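PDB 3RN4: superoxide dismutase [Mn], mitochondrial from Saccharomyces cerevisiae, which converts superoxide radicals to hydrogen peroxide and oxygen at a metal site that naturally holds manganese, occupied here by iron(III). Local coordinates for residues T87-F92 / S139-I144; G103-T108 / N202-S207; P171-D176 / A196-V201. All coordinates share one frame; numbering follows the deposited sequence.

In the fold
From the N terminus, the first segment reached is 87-92 of contact 1, on helix 66-94, which supplies H89 to the metal and later pairs with strand 140-147. Contact 1 thereby closes the loop holding helices 109-119 and 122-134. Residues 103-108 leave from within that loop and wait for helix 203-212, so contact 2 crosses contact 1. Contact 3 opens only afterwards, on strand 169-176, and closes at 196-201, wholly within the span that contact 2 encloses. Contacts 1 and 3 share the iron ion and neighbouring strands, I144 bonding to both L172 and V173 through its backbone; W203 of contact 2 packs on both I144 and W198.

Contact 1: residues T87-F92 / S139-I144; sequences TNHCLF and SGWAFI. With FE (Fe (III) ion), chain B.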
loop_
_atom_site.group_PDB
_atom_site.type_symbol
_atom_site.label_atom_id
_atom_site.label_comp_id
_atom_site.label_asym_id
_atom_site.label_seq_id
_atom_site.Cartn_x
_atom_site.Cartn_y
_atom_site.Cartn_z
ATOM N N THR A 87 10.935 -13.740 10.859
ATOM C CA THR A 87 11.648 -12.901 11.813
ATOM C C THR A 87 10.706 -12.370 12.895
ATOM O O THR A 87 11.071 -12.317 14.056
ATOM C CB THR A 87 12.426 -11.795 11.102
ATOM O OG1 THR A 87 11.520 -10.941 10.418
ATOM C CG2 THR A 87 13.338 -12.394 10.065
ATOM N N ASN A 88 9.477 -11.994 12.525
ATOM C CA ASN A 88 8.556 -11.443 13.511
ATOM C C ASN A 88 8.220 -12.435 14.593
ATOM O O ASN A 88 8.166 -12.088 15.767
ATOM C CB ASN A 88 7.252 -10.937 12.842
ATOM C CG ASN A 88 7.443 -9.628 12.122
ATOM O OD1 ASN A 88 8.422 -8.899 12.365
ATOM N ND2 ASN A 88 6.501 -9.306 11.212
ATOM N N HIS A 89 7.973 -13.691 14.215
ATOM C CA HIS A 89 7.608 -14.649 15.254
ATOM C C HIS A 89 8.827 -15.008 16.121
ATOM O O HIS A 89 8.692 -15.310 17.305
ATOM C CB HIS A 89 6.943 -15.884 14.647
ATOM C CG HIS A 89 5.591 -15.585 14.065
ATOM N ND1 HIS A 89 5.428 -15.111 12.788
ATOM C CD2 HIS A 89 4.350 -15.676 14.600
ATOM C CE1 HIS A 89 4.140 -14.905 12.555
ATOM N NE2 HIS A 89 3.463 -15.241 13.641
ATOM N N CYS A 90 10.008 -14.979 15.529
ATOM C CA CYS A 90 11.227 -15.174 16.354
ATOM C C CYS A 90 11.335 -14.087 17.404
ATOM O O CYS A 90 11.615 -14.364 18.576
ATOM C CB CYS A 90 12.482 -15.172 15.507
ATOM S SG CYS A 90 12.770 -16.705 14.598
ATOM N N LEU A 91 11.106 -12.842 16.996
ATOM C CA LEU A 91 11.090 -11.736 17.966
ATOM C C LEU A 91 10.035 -11.980 19.028
ATOM O O LEU A 91 10.280 -11.824 20.233
ATOM C CB LEU A 91 10.825 -10.381 17.269
ATOM C CG LEU A 91 11.951 -9.813 16.414
ATOM C CD1 LEU A 91 11.466 -8.683 15.493
ATOM C CD2 LEU A 91 13.104 -9.337 17.336
ATOM N N PHE A 92 8.838 -12.361 18.576
ATOM C CA PHE A 92 7.704 -12.566 19.443
ATOM C C PHE A 92 8.004 -13.568 20.575
ATOM O O PHE A 92 7.811 -13.252 21.734
ATOM C CB PHE A 92 6.469 -13.028 18.588
ATOM C CG PHE A 92 5.142 -13.019 19.317
ATOM C CD1 PHE A 92 4.665 -11.880 19.949
ATOM C CD2 PHE A 92 4.326 -14.156 19.300
ATOM C CE1 PHE A 92 3.444 -11.878 20.580
ATOM C CE2 PHE A 92 3.082 -14.149 19.916
ATOM C CZ PHE A 92 2.629 -13.028 20.549
ATOM N N SER A 139 -4.637 -7.751 9.402
ATOM C CA SER A 139 -3.589 -8.482 10.114
ATOM C C SER A 139 -2.378 -7.579 10.290
ATOM O O SER A 139 -2.055 -6.766 9.436
ATOM C CB SER A 139 -3.150 -9.710 9.301
ATOM O OG SER A 139 -4.243 -10.607 9.066
ATOM N N GLY A 140 -1.665 -7.756 11.395
ATOM C CA GLY A 140 -0.399 -7.034 11.509
ATOM C C GLY A 140 0.172 -7.118 12.901
ATOM O O GLY A 140 -0.175 -8.023 13.658
ATOM N N TRP A 141 1.020 -6.141 13.226
ATOM C CA TRP A 141 1.884 -6.163 14.423
ATOM C C TRP A 141 1.941 -4.764 15.021
ATOM O O TRP A 141 1.756 -3.769 14.315
ATOM C CB TRP A 141 3.318 -6.555 14.033
ATOM C CG TRP A 141 3.435 -7.957 13.600
ATOM C CD1 TRP A 141 3.129 -8.460 12.358
ATOM C CD2 TRP A 141 3.844 -9.080 14.403
ATOM N NE1 TRP A 141 3.319 -9.837 12.355
ATOM C CE2 TRP A 141 3.775 -10.229 13.583
ATOM C CE3 TRP A 141 4.295 -9.222 15.726
ATOM C CZ2 TRP A 141 4.103 -11.508 14.050
ATOM C CZ3 TRP A 141 4.619 -10.490 16.187
ATOM C CH2 TRP A 141 4.516 -11.623 15.345
ATOM N N ALA A 142 2.177 -4.674 16.330
ATOM C CA ALA A 142 2.726 -3.406 16.856
ATOM C C ALA A 142 4.116 -3.702 17.409
ATOM O O ALA A 142 4.357 -4.778 17.983
ATOM C CB ALA A 142 1.853 -2.798 17.926
ATOM N N PHE A 143 5.018 -2.755 17.222
ATOM C CA PHE A 143 6.369 -2.882 17.759
ATOM C C PHE A 143 6.710 -1.669 18.587
ATOM O O PHE A 143 6.553 -0.534 18.141
ATOM C CB PHE A 143 7.389 -2.933 16.659
ATOM C CG PHE A 143 7.267 -4.114 15.723
ATOM C CD1 PHE A 143 7.971 -5.297 15.973
ATOM C CD2 PHE A 143 6.509 -4.005 14.554
ATOM C CE1 PHE A 143 7.891 -6.389 15.071
ATOM C CE2 PHE A 143 6.433 -5.069 13.656
ATOM C CZ PHE A 143 7.113 -6.274 13.932
ATOM N N ILE A 144 7.199 -1.911 19.793
ATOM C CA ILE A 144 7.866 -0.857 20.535
ATOM C C ILE A 144 9.305 -0.835 20.014
ATOM O O ILE A 144 9.991 -1.863 20.010
ATOM C CB ILE A 144 7.824 -1.119 22.056
ATOM C CG1 ILE A 144 6.376 -1.247 22.544
ATOM C CG2 ILE A 144 8.602 -0.008 22.796
ATOM C CD1 ILE A 144 6.235 -1.554 24.063
HETATM FE FE FE B . 1.430 -14.812 14.185
HETATM O O HOH W 1 1.345 -13.326 12.659
#
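In both W141 (chi1 -69°) and N88, CG lies beside the backbone N and anti to the carbonyl carbon, which sends the indole out from strand 140-147 and the amide toward F143. N88 CB sits over the six-membered ring of W141, 3.7 Å from its centroid and 24° off the normal, a CH-pi contact, while the amide plane is tilted against the indole. The W141 edge points to the face of H89, an edge-to-face pair with centroids 5.1 Å apart and planes at 84°, and, offset, toward F92 at 5.7 Å between centroids. N88 OD1 meets the edge of the F143 ring, 3.3 Å from CZ. The buried polar ends are satisfied elsewhere: Q162 OE1 accepts from both W141 NE1 and N88 ND2, while N88 OD1 bonds T164. An alanine in place of W141 would probably leave H89 and F92 without their edge partner and Q162 without its indole donor. W141 is a second-shell residue packed on the first-shell ligand H89; the contact joins the alpha-hairpin and C-terminal domains. H89 NE2 binds iron at 2.1 Å and ND1 bonds G85 O, so the imidazole is held at both nitrogens with W141 packed against one face.

Contact 2: residues G103-T108 / N202-S207; sequences GGEPPT and NWKEAS
W203 and S207, one turn apart on helix 203-212, receive the loop 103-108, and N202 stands at the N-cap of that helix in the C-terminal domain of the Fe/Mn superoxide dismutase fold. Apolar packing centres on P107 and W203, whose side chains lie side by side and point the same way. P107 CD rests over one face of the indole, 3.9 Å from the centroid of the five-membered ring and 26° off its normal, which meets the CH-pi criteria. L122 of helix 122-134 touches both residues.

As for charge, E105 OE1 and K204 NZ remain 6.3 Å apart, too far for a salt bridge.

Hydrogen bonding across the contact is sparse. T108 N donates to S207 OG at 3.2 Å, with a nearly straight N-H...O angle of 166°. Water 2 makes a second link: it donates to E105 O at 2.8 Å and accepts a weak bond from W203 N, joining the loop to the first turn of the helix. Within segment 202-207, N202 OD1 caps the helix by accepting from E205 N at 3.1 Å, the donor lying above the carbonyl plane. The S207 hydroxyl both accepts from T108 and donates to W203 O at 2.8 Å; S207 N also donates to W203 O, arriving from the opposite face of that carbonyl's plane.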
loop_
_atom_site.group_PDB
_atom_site.type_symbol
_atom_site.label_atom_id
_atom_site.label_comp_id
_atom_site.label_asym_id
_atom_site.label_seq_id
_atom_site.Cartn_x
_atom_site.Cartn_y
_atom_site.Cartn_z
ATOM N N GLY A 103 8.414 -12.992 33.193
ATOM C CA GLY A 103 7.363 -12.421 32.350
ATOM C C GLY A 103 6.523 -11.446 33.143
ATOM O O GLY A 103 6.114 -11.723 34.274
ATOM N N GLY A 104 6.264 -10.274 32.576
ATOM C CA GLY A 104 5.432 -9.298 33.255
ATOM C C GLY A 104 6.192 -8.374 34.194
ATOM O O GLY A 104 5.645 -7.391 34.670
ATOM N N GLU A 105 7.449 -8.694 34.482
ATOM C CA GLU A 105 8.244 -7.814 35.338
ATOM C C GLU A 105 8.689 -6.598 34.527
ATOM O O GLU A 105 9.031 -6.734 33.372
ATOM C CB GLU A 105 9.441 -8.570 35.921
ATOM C CG GLU A 105 9.024 -9.577 37.010
ATOM C CD GLU A 105 10.198 -10.397 37.553
ATOM O OE1 GLU A 105 11.344 -10.225 37.078
ATOM O OE2 GLU A 105 9.963 -11.227 38.447
ATOM N N PRO A 106 8.664 -5.408 35.138
ATOM C CA PRO A 106 9.011 -4.198 34.369
ATOM C C PRO A 106 10.443 -4.160 33.860
ATOM O O PRO A 106 11.339 -4.832 34.396
ATOM C CB PRO A 106 8.755 -3.046 35.354
ATOM C CG PRO A 106 8.680 -3.675 36.719
ATOM C CD PRO A 106 8.368 -5.136 36.555
ATOM N N PRO A 107 10.679 -3.371 32.812
ATOM C CA PRO A 107 12.008 -3.289 32.250
ATOM C C PRO A 107 12.983 -2.612 33.227
ATOM O O PRO A 107 12.573 -1.995 34.213
ATOM C CB PRO A 107 11.809 -2.423 31.002
ATOM C CG PRO A 107 10.575 -1.590 31.322
ATOM C CD PRO A 107 9.694 -2.527 32.098
ATOM N N THR A 108 14.264 -2.732 32.931
ATOM C CA THR A 108 15.308 -2.198 33.787
ATOM C C THR A 108 16.214 -1.296 32.985
ATOM O O THR A 108 16.072 -1.166 31.765
ATOM C CB THR A 108 16.197 -3.341 34.312
ATOM O OG1 THR A 108 16.613 -4.142 33.192
ATOM C CG2 THR A 108 15.415 -4.190 35.259
ATOM N N ASN A 202 8.317 -10.185 28.073
ATOM C CA ASN A 202 9.640 -10.328 28.665
ATOM C C ASN A 202 10.392 -9.018 28.522
ATOM O O ASN A 202 11.090 -8.814 27.542
ATOM C CB ASN A 202 10.436 -11.431 27.998
ATOM C CG ASN A 202 11.755 -11.672 28.707
ATOM O OD1 ASN A 202 12.153 -10.854 29.546
ATOM N ND2 ASN A 202 12.439 -12.767 28.372
ATOM N N TRP A 203 10.221 -8.139 29.494
ATOM C CA TRP A 203 10.851 -6.819 29.438
ATOM C C TRP A 203 12.359 -6.871 29.696
ATOM O O TRP A 203 13.098 -5.953 29.351
ATOM C CB TRP A 203 10.181 -5.869 30.424
ATOM C CG TRP A 203 8.812 -5.406 30.048
ATOM C CD1 TRP A 203 7.629 -5.799 30.594
ATOM C CD2 TRP A 203 8.493 -4.385 29.085
ATOM N NE1 TRP A 203 6.590 -5.108 30.010
ATOM C CE2 TRP A 203 7.098 -4.238 29.078
ATOM C CE3 TRP A 203 9.263 -3.593 28.222
ATOM C CZ2 TRP A 203 6.440 -3.317 28.241
ATOM C CZ3 TRP A 203 8.615 -2.690 27.385
ATOM C CH2 TRP A 203 7.220 -2.560 27.405
ATOM N N LYS A 204 12.828 -7.964 30.281
ATOM C CA LYS A 204 14.261 -8.156 30.382
ATOM C C LYS A 204 14.885 -8.262 28.996
ATOM O O LYS A 204 15.932 -7.657 28.702
ATOM C CB LYS A 204 14.543 -9.382 31.257
ATOM C CG LYS A 204 13.893 -9.227 32.627
ATOM C CD LYS A 204 13.616 -10.572 33.323
ATOM C CE LYS A 204 14.863 -11.143 33.992
ATOM N NZ LYS A 204 16.028 -11.296 33.047
ATOM N N GLU A 205 14.221 -8.993 28.104
ATOM C CA GLU A 205 14.692 -9.105 26.756
ATOM C C GLU A 205 14.581 -7.762 26.026
ATOM O O GLU A 205 15.449 -7.413 25.227
ATOM C CB GLU A 205 13.917 -10.205 26.005
ATOM C CG GLU A 205 14.163 -10.223 24.476
ATOM C CD GLU A 205 15.579 -10.592 24.070
ATOM O OE1 GLU A 205 16.368 -11.059 24.926
ATOM O OE2 GLU A 205 15.921 -10.426 22.890
ATOM N N ALA A 206 13.512 -7.020 26.287
ATOM C CA ALA A 206 13.358 -5.718 25.619
ATOM C C ALA A 206 14.494 -4.783 26.053
ATOM O O ALA A 206 15.033 -3.997 25.262
ATOM C CB ALA A 206 12.043 -5.118 25.984
ATOM N N SER A 207 14.857 -4.886 27.328
ATOM C CA SER A 207 15.930 -4.034 27.862
ATOM C C SER A 207 17.273 -4.396 27.246
ATOM O O SER A 207 18.077 -3.523 26.914
ATOM C CB SER A 207 16.013 -4.122 29.394
ATOM O OG SER A 207 14.783 -3.858 30.033
HETATM O O HOH W 2 10.280 -8.952 32.315
#

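Contact 3: residues P171-D176 / A196-V201; sequences PLVAID and AIWNVV. With FE (Fe (III) ion), chain B.
I175 and I197 reach toward each other tip to tip, their CD1 atoms 4.2 Å apart, while the indole of W198 runs obliquely across the I175 side chain. In I175, CG1 stands beside the backbone N (chi1 -55°) and CD1 then turns back (chi2 -67°), which carries the methyl over one face of W198. CG1 itself lies 4.0 Å from W198 CH2. V201 crosses I175 at about a right angle, bringing its CG2 within 4.1 Å of I175 CD1. Residues 173 and 175 both face this way, so V173 adds CG1 at 4.3 Å from W198 CZ3 and at the same separation from V201 CG1. Strand 169-176 is an outer member of the three-stranded antiparallel sheet of the C-terminal domain, and L172 and V173 form a classic beta bulge opposite I144. The partner segment runs from helix 190-197 into a short 3-10 segment. W198 NE1 hydrogen-bonds N130 OD1 of helix 122-134. Just past I175, D176 departs from this apolar patch: its CG is anti to the backbone N (chi1 -167°), and OD1 binds iron at 1.9 Å. D176 OD2 accepts from W178 N and, weakly, from water 1, itself a ligand of the iron.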
loop_
_atom_site.group_PDB
_atom_site.type_symbol
_atom_site.label_atom_id
_atom_site.label_comp_id
_atom_site.label_asym_id
_atom_site.label_seq_id
_atom_site.Cartn_x
_atom_site.Cartn_y
_atom_site.Cartn_z
ATOM N N PRO A 171 13.663 -3.286 16.875
ATOM C CA PRO A 171 12.482 -3.753 17.612
ATOM C C PRO A 171 12.812 -4.155 19.055
ATOM O O PRO A 171 13.755 -4.910 19.268
ATOM C CB PRO A 171 12.031 -4.992 16.822
ATOM C CG PRO A 171 13.251 -5.469 16.106
ATOM C CD PRO A 171 14.124 -4.234 15.846
ATOM N N LEU A 172 12.044 -3.659 20.012
ATOM C CA LEU A 172 12.241 -3.997 21.433
ATOM C C LEU A 172 11.186 -4.963 21.911
ATOM O O LEU A 172 11.516 -5.933 22.587
ATOM C CB LEU A 172 12.190 -2.761 22.310
ATOM C CG LEU A 172 13.051 -1.609 21.814
ATOM C CD1 LEU A 172 12.837 -0.407 22.755
ATOM C CD2 LEU A 172 14.566 -1.985 21.689
ATOM N N VAL A 173 9.922 -4.680 21.609
ATOM C CA VAL A 173 8.839 -5.627 21.922
ATOM C C VAL A 173 7.982 -5.770 20.684
ATOM O O VAL A 173 7.529 -4.744 20.141
ATOM C CB VAL A 173 7.928 -5.122 23.043
ATOM C CG1 VAL A 173 6.727 -6.072 23.220
ATOM C CG2 VAL A 173 8.713 -4.992 24.385
ATOM N N ALA A 174 7.770 -7.008 20.233
ATOM C CA ALA A 174 6.823 -7.268 19.125
ATOM C C ALA A 174 5.546 -7.885 19.675
ATOM O O ALA A 174 5.600 -8.787 20.521
ATOM C CB ALA A 174 7.473 -8.223 18.061
ATOM N N ILE A 175 4.379 -7.394 19.228
ATOM C CA ILE A 175 3.111 -7.974 19.657
ATOM C C ILE A 175 2.299 -8.324 18.419
ATOM O O ILE A 175 2.019 -7.452 17.590
ATOM C CB ILE A 175 2.265 -7.022 20.534
ATOM C CG1 ILE A 175 3.055 -6.517 21.766
ATOM C CG2 ILE A 175 0.960 -7.711 20.949
ATOM C CD1 ILE A 175 3.377 -7.596 22.762
ATOM N N ASP A 176 1.926 -9.604 18.303
ATOM C CA ASP A 176 1.223 -10.120 17.123
ATOM C C ASP A 176 -0.252 -9.764 17.220
ATOM O O ASP A 176 -0.902 -10.086 18.204
ATOM C CB ASP A 176 1.426 -11.656 17.077
ATOM C CG ASP A 176 1.035 -12.275 15.767
ATOM O OD1 ASP A 176 1.291 -13.502 15.620
ATOM O OD2 ASP A 176 0.497 -11.563 14.888
ATOM N N ALA A 196 -4.301 -8.577 28.148
ATOM C CA ALA A 196 -3.715 -9.711 28.881
ATOM C C ALA A 196 -2.241 -9.983 28.600
ATOM O O ALA A 196 -1.505 -10.445 29.474
ATOM C CB ALA A 196 -4.533 -10.981 28.619
ATOM N N ILE A 197 -1.798 -9.718 27.377
ATOM C CA ILE A 197 -0.492 -10.206 26.970
ATOM C C ILE A 197 0.655 -9.574 27.771
ATOM O O ILE A 197 1.730 -10.176 27.883
ATOM C CB ILE A 197 -0.251 -10.052 25.456
ATOM C CG1 ILE A 197 0.977 -10.873 25.028
ATOM C CG2 ILE A 197 -0.065 -8.580 25.085
ATOM C CD1 ILE A 197 1.157 -11.036 23.506
ATOM N N TRP A 198 0.434 -8.369 28.302
ATOM C CA TRP A 198 1.510 -7.673 29.026
ATOM C C TRP A 198 1.937 -8.451 30.276
ATOM O O TRP A 198 3.058 -8.296 30.761
ATOM C CB TRP A 198 1.096 -6.227 29.338
ATOM C CG TRP A 198 0.873 -5.545 28.016
ATOM C CD1 TRP A 198 -0.331 -5.326 27.394
ATOM C CD2 TRP A 198 1.889 -5.100 27.114
ATOM N NE1 TRP A 198 -0.115 -4.746 26.151
ATOM C CE2 TRP A 198 1.234 -4.583 25.965
ATOM C CE3 TRP A 198 3.289 -5.065 27.168
ATOM C CZ2 TRP A 198 1.934 -4.051 24.881
ATOM C CZ3 TRP A 198 3.990 -4.526 26.097
ATOM C CH2 TRP A 198 3.308 -4.036 24.950
ATOM N N ASN A 199 1.052 -9.312 30.765
ATOM C CA ASN A 199 1.376 -10.123 31.929
ATOM C C ASN A 199 2.498 -11.124 31.684
ATOM O O ASN A 199 3.112 -11.641 32.642
ATOM C CB ASN A 199 0.123 -10.828 32.445
ATOM C CG ASN A 199 -0.906 -9.866 32.932
ATOM O OD1 ASN A 199 -1.925 -9.643 32.282
ATOM N ND2 ASN A 199 -0.633 -9.247 34.072
ATOM N N VAL A 200 2.784 -11.402 30.411
ATOM C CA VAL A 200 3.839 -12.318 30.056
ATOM C C VAL A 200 4.836 -11.721 29.071
ATOM O O VAL A 200 5.557 -12.441 28.404
ATOM C CB VAL A 200 3.285 -13.641 29.484
ATOM C CG1 VAL A 200 2.635 -14.456 30.600
ATOM C CG2 VAL A 200 2.272 -13.350 28.349
ATOM N N VAL A 201 4.905 -10.395 28.991
ATOM C CA VAL A 201 5.914 -9.802 28.130
ATOM C C VAL A 201 7.282 -9.841 28.821
ATOM O O VAL A 201 7.369 -9.607 30.025
ATOM C CB VAL A 201 5.499 -8.378 27.703
ATOM C CG1 VAL A 201 6.710 -7.574 27.249
ATOM C CG2 VAL A 201 4.405 -8.498 26.591
HETATM FE FE FE B . 1.430 -14.812 14.185
HETATM O O HOH W 1 1.345 -13.326 12.659
#